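Local structure of LPS-assembly lipoprotein (Caulobacter crescentus, 4KWY) at residues Ile13-Ala18 and Leu25-Leu30; Val74-Leu79 and Gln127-Thr132. The protein is a putative LptE-family lipoprotein that probably takes part in assembling lipopolysaccharide at the outer membrane. All blocks are in the same frame, centred on the assembly; numbering follows the deposited sequence.

Interaction 1. Residues Ile13-Ala18 and Leu25-Leu30; sequences IETVAA and LLREQL
Thr15 of strand 13-17 meets Arg27 and Leu30 of helix 25-30, which runs antiparallel to the strand. The two axes come within 8.4 Å. Before Thr15, Glu14 uses its backbone to bond to Tyr44 and Leu46 of the neighbouring strand 44-50. Thr15 itself points at the helix. Its CG2 stands anti to the backbone N (chi1 -46° for OG1), which turns the methyl to the helix. The methyl lies 3.8 Å from CD1 of Leu30, and the two side chains cross at about a right angle. The same CG2 is 3.9 Å from CG of Arg27. Here the two side chains slide past each other in opposite directions. The carbonyl of Thr15 also touches the arginine stem, with its O 3.6 Å from CG of Arg27. This O also lies at the edge of the guanidinium, near its plane, but no hydrogen bond joins the segments. Val16 points away from the helix and bonds through its backbone to Leu46 and Leu48. Ala17 points back toward the helix. Its CB lies 3.8 Å from NE of Arg27 and approaches the guanidinium obliquely. Arg27 reaches this far because CG leaves anti to the backbone N (chi1 -168°) and the chain then bends at chi3 (-46°). Its methylenes thus pass Thr15 and its head arrives beside Ala17. Replacing Arg27 with an alanine would probably leave the Thr15 carbonyl and the Ala17 methyl without their cover from the helix, opening a gap along this side of the strand. The contact is by van der Waals touch, among methyls, a carbonyl oxygen and the arginine. It is the strand-to-helix packing of a beta-alpha-beta unit, in which helix 21-34 links the parallel strands 13-17 and 44-50.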
# COMPACT_ATOMS: atom_id res chain seq x y z
N ILE A 13 1.74 -11.97 7.96
CA ILE A 13 2.63 -10.97 7.35
C ILE A 13 2.55 -9.64 8.12
O ILE A 13 1.50 -8.99 8.19
CB ILE A 13 2.34 -10.76 5.83
CG1 ILE A 13 2.51 -12.06 5.02
CG2 ILE A 13 3.22 -9.67 5.27
CD1 ILE A 13 1.96 -12.00 3.55
N GLU A 14 3.69 -9.22 8.66
CA GLU A 14 3.81 -7.95 9.36
C GLU A 14 4.40 -6.92 8.41
O GLU A 14 5.51 -7.10 7.91
CB GLU A 14 4.67 -8.11 10.59
CG GLU A 14 4.56 -6.97 11.57
CD GLU A 14 5.39 -7.24 12.79
OE1 GLU A 14 4.93 -8.01 13.67
OE2 GLU A 14 6.54 -6.74 12.84
N THR A 15 3.65 -5.86 8.18
CA THR A 15 4.00 -4.79 7.24
C THR A 15 4.82 -3.74 7.97
O THR A 15 4.45 -3.28 9.05
CB THR A 15 2.74 -4.27 6.57
OG1 THR A 15 1.98 -5.40 6.16
CG2 THR A 15 3.03 -3.42 5.34
N VAL A 16 5.98 -3.44 7.39
CA VAL A 16 7.00 -2.49 7.86
C VAL A 16 7.13 -1.36 6.83
O VAL A 16 7.32 -1.59 5.63
CB VAL A 16 8.40 -3.17 8.12
CG1 VAL A 16 9.34 -2.24 8.87
CG2 VAL A 16 8.27 -4.49 8.86
N ALA A 17 7.08 -0.14 7.32
CA ALA A 17 7.26 1.03 6.49
C ALA A 17 8.09 2.06 7.23
O ALA A 17 7.98 2.20 8.46
CB ALA A 17 5.91 1.61 6.08
N ALA A 18 8.92 2.77 6.48
CA ALA A 18 9.70 3.86 7.01
C ALA A 18 8.79 5.10 7.14
O ALA A 18 7.71 5.13 6.53
CB ALA A 18 10.88 4.15 6.10
N LEU A 25 -0.13 5.25 5.28
CA LEU A 25 -1.43 4.93 4.67
C LEU A 25 -1.43 3.52 4.06
O LEU A 25 -2.38 2.77 4.28
CB LEU A 25 -1.84 5.96 3.61
CG LEU A 25 -2.23 7.38 4.08
CD1 LEU A 25 -2.54 8.27 2.89
CD2 LEU A 25 -3.45 7.37 5.01
N LEU A 26 -0.37 3.15 3.31
CA LEU A 26 -0.28 1.83 2.69
C LEU A 26 -0.21 0.75 3.74
O LEU A 26 -0.90 -0.25 3.60
CB LEU A 26 0.91 1.73 1.69
CG LEU A 26 1.06 0.39 0.92
CD1 LEU A 26 -0.23 -0.03 0.27
CD2 LEU A 26 2.12 0.47 -0.08
N ARG A 27 0.60 0.93 4.80
CA ARG A 27 0.75 -0.04 5.89
C ARG A 27 -0.60 -0.28 6.59
O ARG A 27 -0.98 -1.43 6.80
CB ARG A 27 1.80 0.45 6.91
CG ARG A 27 2.26 -0.60 7.93
CD ARG A 27 2.73 -0.02 9.26
NE ARG A 27 3.66 1.11 9.14
CZ ARG A 27 3.39 2.37 9.53
NH1 ARG A 27 2.21 2.66 10.08
NH2 ARG A 27 4.28 3.33 9.35
N GLU A 28 -1.32 0.82 6.89
CA GLU A 28 -2.65 0.83 7.52
C GLU A 28 -3.62 0.04 6.65
O GLU A 28 -4.33 -0.81 7.17
CB GLU A 28 -3.13 2.29 7.69
CG GLU A 28 -4.19 2.49 8.75
CD GLU A 28 -4.75 3.91 8.87
OE1 GLU A 28 -5.02 4.54 7.82
OE2 GLU A 28 -4.97 4.36 10.01
N GLN A 29 -3.60 0.27 5.32
CA GLN A 29 -4.45 -0.41 4.35
C GLN A 29 -4.11 -1.88 4.24
O GLN A 29 -5.01 -2.69 4.10
CB GLN A 29 -4.34 0.25 2.97
CG GLN A 29 -5.23 1.49 2.78
CD GLN A 29 -6.67 1.21 3.10
OE1 GLN A 29 -7.29 0.30 2.55
NE2 GLN A 29 -7.20 1.92 4.07
N LEU A 30 -2.81 -2.22 4.25
CA LEU A 30 -2.34 -3.60 4.16
C LEU A 30 -2.64 -4.36 5.46
O LEU A 30 -3.06 -5.51 5.38
CB LEU A 30 -0.84 -3.66 3.82
CG LEU A 30 -0.47 -3.56 2.35
CD1 LEU A 30 0.97 -3.26 2.18
CD2 LEU A 30 -0.77 -4.85 1.61

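Interaction 2. Residues Val74-Leu79 and Gln127-Thr132; sequences VDWRLL and QLDLAT
Trp76 of strand 74-79 reaches Asp129 and Leu130 of helix 127-132 with the far end of its indole. Its CB points toward the helix. CG sits between the backbone N and the carbonyl carbon (chi1 51°), and from there the ring extends to the helix. Along the five-membered ring, NE1 makes a hydrogen bond to Thr92 OG1 on strand 86-99, which helps fix the rotation of the indole. The outer benzo atoms make the contact. CZ3 lies 4.0 Å from CD2 of Leu130, which comes in obliquely. CZ2 stands 3.8 Å from OD1 of Asp129. At the tip, CH2 approaches that oxygen to 3.3 Å. The carboxylate is at the edge of the ring, and its plane stands nearly square to the indole, 89° apart. It therefore meets ring C-H groups and not the pi face. The stronger partner of Asp129 OD1 is His88 NE2, to which it is hydrogen-bonded. This second partner probably keeps the carboxylate at the ring edge. Leu130 CD2 also meets Leu78, with CD2 to CD2 at 3.8 Å. This one methyl thus touches both Trp76 and Leu78. The strand and helix axes are 11.7 Å apart, a gap bridged by large side chains. This is the helix-on-sheet layering of an alpha+beta fold, with the long helix 104-135 laid against the mixed sheet.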
# COMPACT_ATOMS: atom_id res chain seq x y z
N VAL A 74 5.59 2.05 -5.37
CA VAL A 74 6.06 1.27 -4.23
C VAL A 74 6.91 0.10 -4.68
O VAL A 74 6.45 -0.75 -5.42
CB VAL A 74 4.89 0.71 -3.35
CG1 VAL A 74 5.38 0.35 -1.94
CG2 VAL A 74 3.67 1.63 -3.31
N ASP A 75 8.10 0.03 -4.14
CA ASP A 75 8.97 -1.14 -4.27
C ASP A 75 8.83 -1.86 -2.97
O ASP A 75 8.88 -1.21 -1.94
CB ASP A 75 10.44 -0.76 -4.55
CG ASP A 75 10.68 -0.40 -6.00
OD1 ASP A 75 10.60 -1.31 -6.86
OD2 ASP A 75 10.95 0.77 -6.27
N TRP A 76 8.59 -3.17 -3.00
CA TRP A 76 8.44 -3.90 -1.75
C TRP A 76 9.13 -5.28 -1.77
O TRP A 76 9.24 -5.91 -2.82
CB TRP A 76 6.95 -4.03 -1.39
CG TRP A 76 6.08 -4.56 -2.48
CD1 TRP A 76 5.40 -3.84 -3.42
CD2 TRP A 76 5.76 -5.93 -2.72
NE1 TRP A 76 4.68 -4.68 -4.24
CE2 TRP A 76 4.89 -5.97 -3.83
CE3 TRP A 76 6.15 -7.14 -2.11
CZ2 TRP A 76 4.38 -7.17 -4.34
CZ3 TRP A 76 5.62 -8.33 -2.58
CH2 TRP A 76 4.76 -8.34 -3.70
N ARG A 77 9.60 -5.72 -0.58
CA ARG A 77 10.29 -6.99 -0.32
C ARG A 77 9.59 -7.78 0.77
O ARG A 77 9.28 -7.21 1.82
CB ARG A 77 11.74 -6.74 0.16
CG ARG A 77 12.60 -6.05 -0.83
CD ARG A 77 13.99 -5.83 -0.30
NE ARG A 77 14.50 -4.57 -0.86
CZ ARG A 77 15.24 -4.49 -1.96
NH1 ARG A 77 15.66 -5.59 -2.58
NH2 ARG A 77 15.63 -3.30 -2.42
N LEU A 78 9.41 -9.08 0.56
CA LEU A 78 8.82 -9.96 1.57
C LEU A 78 9.93 -10.80 2.15
O LEU A 78 10.64 -11.49 1.41
CB LEU A 78 7.69 -10.83 0.98
CG LEU A 78 6.87 -11.65 2.01
CD1 LEU A 78 5.91 -10.75 2.81
CD2 LEU A 78 6.09 -12.74 1.34
N LEU A 79 10.15 -10.69 3.46
CA LEU A 79 11.23 -11.46 4.07
C LEU A 79 10.72 -12.54 5.00
O LEU A 79 9.63 -12.43 5.56
CB LEU A 79 12.22 -10.58 4.87
CG LEU A 79 12.64 -9.23 4.31
CD1 LEU A 79 13.56 -8.57 5.26
CD2 LEU A 79 13.30 -9.35 2.95
N GLN A 127 -1.83 -7.39 -1.94
CA GLN A 127 -2.55 -8.44 -1.21
C GLN A 127 -2.89 -9.57 -2.13
O GLN A 127 -2.78 -10.71 -1.71
CB GLN A 127 -3.84 -7.89 -0.57
CG GLN A 127 -4.56 -8.86 0.38
CD GLN A 127 -5.91 -9.27 -0.14
OE1 GLN A 127 -6.87 -8.49 -0.14
NE2 GLN A 127 -6.03 -10.50 -0.61
N LEU A 128 -3.29 -9.27 -3.37
CA LEU A 128 -3.62 -10.23 -4.42
C LEU A 128 -2.35 -10.94 -4.86
O LEU A 128 -2.36 -12.15 -5.02
CB LEU A 128 -4.32 -9.50 -5.59
CG LEU A 128 -4.36 -10.22 -6.95
CD1 LEU A 128 -5.43 -11.31 -6.98
CD2 LEU A 128 -4.53 -9.26 -8.11
N ASP A 129 -1.25 -10.20 -5.03
CA ASP A 129 0.07 -10.72 -5.41
C ASP A 129 0.64 -11.69 -4.32
O ASP A 129 1.13 -12.77 -4.65
CB ASP A 129 1.01 -9.55 -5.66
CG ASP A 129 2.34 -9.90 -6.27
OD1 ASP A 129 3.15 -10.55 -5.58
OD2 ASP A 129 2.60 -9.44 -7.41
N LEU A 130 0.50 -11.31 -3.04
CA LEU A 130 0.94 -12.12 -1.90
C LEU A 130 0.05 -13.35 -1.71
O LEU A 130 0.56 -14.42 -1.34
CB LEU A 130 0.94 -11.30 -0.61
CG LEU A 130 1.93 -10.17 -0.47
CD1 LEU A 130 1.58 -9.36 0.74
CD2 LEU A 130 3.35 -10.65 -0.32
N ALA A 131 -1.29 -13.20 -1.92
CA ALA A 131 -2.27 -14.31 -1.80
C ALA A 131 -2.01 -15.36 -2.86
O ALA A 131 -2.16 -16.54 -2.57
CB ALA A 131 -3.69 -13.80 -1.90
N THR A 132 -1.57 -14.93 -4.05
CA THR A 132 -1.20 -15.76 -5.20
C THR A 132 0.08 -16.53 -4.85
O THR A 132 0.20 -17.71 -5.17
CB THR A 132 -1.04 -14.87 -6.46
OG1 THR A 132 -2.27 -14.18 -6.70
CG2 THR A 132 -0.65 -15.66 -7.72

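Overall arrangement
Interactions 1 and 2 are parts of one hydrophobic core, with centres about 11 Å apart. They follow in series along the chain and reach the same mixed sheet. Three apolar contacts join them directly. Leu26 CD2 touches Val74 CG1 at 3.8 Å. Ile13 CG2 meets Leu78 CD1, also at 3.8 Å, and Ile13 CD1 lies 3.9 Å from Leu130 CD1. Ile13 thus bridges from its edge of interaction 1 to both segments of interaction 2. Leu34 of helix 21-34 touches both Thr15 and Leu130. Helices 21-34 and 104-135 therefore pack against each other as well as against the sheet.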